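Long-range contact in alginate lyase, family PL7 (Zobellia galactanivorans, PDB 4BE3), which probably cleaves the seaweed polysaccharide alginate as an exolytic lyase of polysaccharide lyase family 7: residues T156-Y161 / I210-N215. Numbering follows the deposited sequence.
Sequences TAVWGY and IKFTKN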
loop_
_atom_site.group_PDB
_atom_site.type_symbol
_atom_site.label_atom_id
_atom_site.label_comp_id
_atom_site.label_asym_id
_atom_site.label_seq_id
_atom_site.Cartn_x
_atom_site.Cartn_y
_atom_site.Cartn_z
ATOM N N THR A 156 -5.294 -26.601 4.311
ATOM C CA THR A 156 -5.880 -26.605 5.654
ATOM C C THR A 156 -7.371 -26.509 5.537
ATOM O O THR A 156 -7.915 -25.528 4.903
ATOM C CB THR A 156 -5.383 -25.375 6.437
ATOM O OG1 THR A 156 -3.980 -25.547 6.699
ATOM C CG2 THR A 156 -6.063 -25.273 7.833
ATOM N N ALA A 157 -8.131 -27.452 6.082
ATOM C CA ALA A 157 -9.565 -27.406 5.985
ATOM C C ALA A 157 -10.273 -26.318 6.780
ATOM O O ALA A 157 -9.768 -25.954 7.910
ATOM C CB ALA A 157 -10.131 -28.745 6.469
ATOM N N VAL A 158 -11.286 -25.702 6.176
ATOM C CA VAL A 158 -12.124 -24.772 6.953
ATOM C C VAL A 158 -13.409 -25.505 7.360
ATOM O O VAL A 158 -13.654 -25.753 8.621
ATOM C CB VAL A 158 -12.507 -23.483 6.072
ATOM C CG1 VAL A 158 -13.361 -22.563 6.951
ATOM C CG2 VAL A 158 -11.132 -22.850 5.739
ATOM N N TRP A 159 -14.262 -25.835 6.400
ATOM C CA TRP A 159 -15.511 -26.664 6.679
ATOM C C TRP A 159 -15.359 -27.801 5.686
ATOM O O TRP A 159 -15.156 -27.599 4.472
ATOM C CB TRP A 159 -16.749 -25.911 6.268
ATOM C CG TRP A 159 -16.872 -24.652 7.145
ATOM C CD1 TRP A 159 -17.057 -24.580 8.519
ATOM C CD2 TRP A 159 -16.921 -23.323 6.645
ATOM N NE1 TRP A 159 -17.185 -23.224 8.927
ATOM C CE2 TRP A 159 -17.125 -22.427 7.797
ATOM C CE3 TRP A 159 -16.790 -22.783 5.326
ATOM C CZ2 TRP A 159 -17.146 -21.045 7.670
ATOM C CZ3 TRP A 159 -16.866 -21.337 5.202
ATOM C CH2 TRP A 159 -17.034 -20.494 6.373
ATOM N N GLY A 160 -15.331 -29.051 6.202
ATOM C CA GLY A 160 -15.242 -30.136 5.232
ATOM C C GLY A 160 -13.819 -30.673 5.177
ATOM O O GLY A 160 -13.073 -30.633 6.195
ATOM N N TYR A 161 -13.422 -31.035 3.975
ATOM C CA TYR A 161 -12.123 -31.652 3.794
ATOM C C TYR A 161 -11.069 -30.614 3.332
ATOM O O TYR A 161 -11.405 -29.494 2.924
ATOM C CB TYR A 161 -12.187 -32.586 2.609
ATOM C CG TYR A 161 -13.174 -33.760 2.870
ATOM C CD1 TYR A 161 -13.223 -34.382 4.136
ATOM C CD2 TYR A 161 -14.007 -34.159 1.840
ATOM C CE1 TYR A 161 -14.165 -35.483 4.381
ATOM C CE2 TYR A 161 -14.869 -35.297 2.041
ATOM C CZ TYR A 161 -14.856 -35.906 3.312
ATOM O OH TYR A 161 -15.735 -37.014 3.540
ATOM N N ILE A 210 -14.330 -19.867 11.791
ATOM C CA ILE A 210 -13.069 -20.531 11.955
ATOM C C ILE A 210 -11.946 -19.529 11.662
ATOM O O ILE A 210 -12.071 -18.798 10.646
ATOM C CB ILE A 210 -12.867 -21.587 10.874
ATOM C CG1 ILE A 210 -14.082 -22.561 10.697
ATOM C CG2 ILE A 210 -11.601 -22.403 11.201
ATOM C CD1 ILE A 210 -14.292 -23.344 11.904
ATOM N N LYS A 211 -10.950 -19.455 12.519
ATOM C CA LYS A 211 -9.875 -18.428 12.330
ATOM C C LYS A 211 -8.541 -19.100 12.204
ATOM O O LYS A 211 -8.327 -20.193 12.868
ATOM C CB LYS A 211 -9.848 -17.566 13.609
ATOM C CG LYS A 211 -11.081 -16.593 13.648
ATOM C CD LYS A 211 -10.939 -15.629 14.842
ATOM C CE LYS A 211 -12.312 -14.909 14.873
ATOM N NZ LYS A 211 -12.443 -13.872 15.932
ATOM N N PHE A 212 -7.565 -18.486 11.521
ATOM C CA PHE A 212 -6.224 -19.073 11.416
ATOM C C PHE A 212 -5.213 -17.890 11.516
ATOM O O PHE A 212 -5.545 -16.787 11.064
ATOM C CB PHE A 212 -5.952 -19.708 10.045
ATOM C CG PHE A 212 -6.903 -20.862 9.769
ATOM C CD1 PHE A 212 -6.585 -22.137 10.215
ATOM C CD2 PHE A 212 -8.118 -20.622 9.179
ATOM C CE1 PHE A 212 -7.516 -23.212 9.998
ATOM C CE2 PHE A 212 -9.084 -21.696 8.960
ATOM C CZ PHE A 212 -8.693 -23.004 9.380
ATOM N N THR A 213 -3.998 -18.199 11.900
ATOM C CA THR A 213 -2.896 -17.158 11.915
ATOM C C THR A 213 -1.768 -17.753 11.198
ATOM O O THR A 213 -1.310 -18.901 11.532
ATOM C CB THR A 213 -2.497 -16.806 13.342
ATOM O OG1 THR A 213 -3.627 -16.284 13.999
ATOM C CG2 THR A 213 -1.314 -15.802 13.381
ATOM N N LYS A 214 -1.194 -17.085 10.217
ATOM C CA LYS A 214 -0.000 -17.641 9.527
ATOM C C LYS A 214 1.011 -16.495 9.310
ATOM O O LYS A 214 0.682 -15.513 8.630
ATOM C CB LYS A 214 -0.467 -18.197 8.171
ATOM C CG LYS A 214 0.663 -18.691 7.242
ATOM C CD LYS A 214 1.367 -19.915 7.769
ATOM C CE LYS A 214 2.517 -20.396 6.825
ATOM N NZ LYS A 214 3.303 -21.544 7.454
ATOM N N ASN A 215 2.229 -16.626 9.883
ATOM C CA ASN A 215 3.222 -15.569 9.729
ATOM C C ASN A 215 3.801 -15.650 8.330
ATOM O O ASN A 215 4.301 -16.691 7.923
ATOM C CB ASN A 215 4.289 -15.877 10.745
ATOM C CG ASN A 215 5.285 -14.750 10.849
ATOM O OD1 ASN A 215 5.614 -14.095 9.882
ATOM N ND2 ASN A 215 5.802 -14.559 12.054
#
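Phe212 and Ile210 reach from strand 210-215, an edge strand of one sheet, to Thr156, Val158 and Trp159 at the margin of the other, joining the two antiparallel sheets of the PL7 beta-jelly roll. Where they touch (156-159 against 210-212) the chains run nearly antiparallel, 168° apart, but stay separate: CA of Val158 and CA of Ile210 are 6.6 Å apart, and side chains bridge the gap.

Phe212 supplies the aromatic part. The Thr156 methyl approaches its ring obliquely, the two side chains coming from opposite directions, CG2 3.3 Å from CE1. A chi1 of -69° sets Thr156 OG1 beside the backbone N and CG2 anti to it, which turns the methyl toward the ring. Ring atom CZ also comes within 3.5 Å of the carbonyl O of Ala157, and CE2 within 4.0 Å of Val158 CG2. Trp138 of strand 133-141 packs edge-to-face with the same ring.

The aliphatic part is built on Val158 and Ile210, which lie alongside one another pointing opposite ways, CG1 to CG1 at 3.8 Å. Val158 and Trp159 form a classic beta bulge opposite Val136, where the chain bends. Val158 CG1 also lies over the centre of the indole, 3.6 Å above its plane. Trp159 NE1 hydrogen-bonds to the carbonyl O of Lys208, just ahead of the strand, and this same nitrogen lies 3.6 Å from Ile210 CG1.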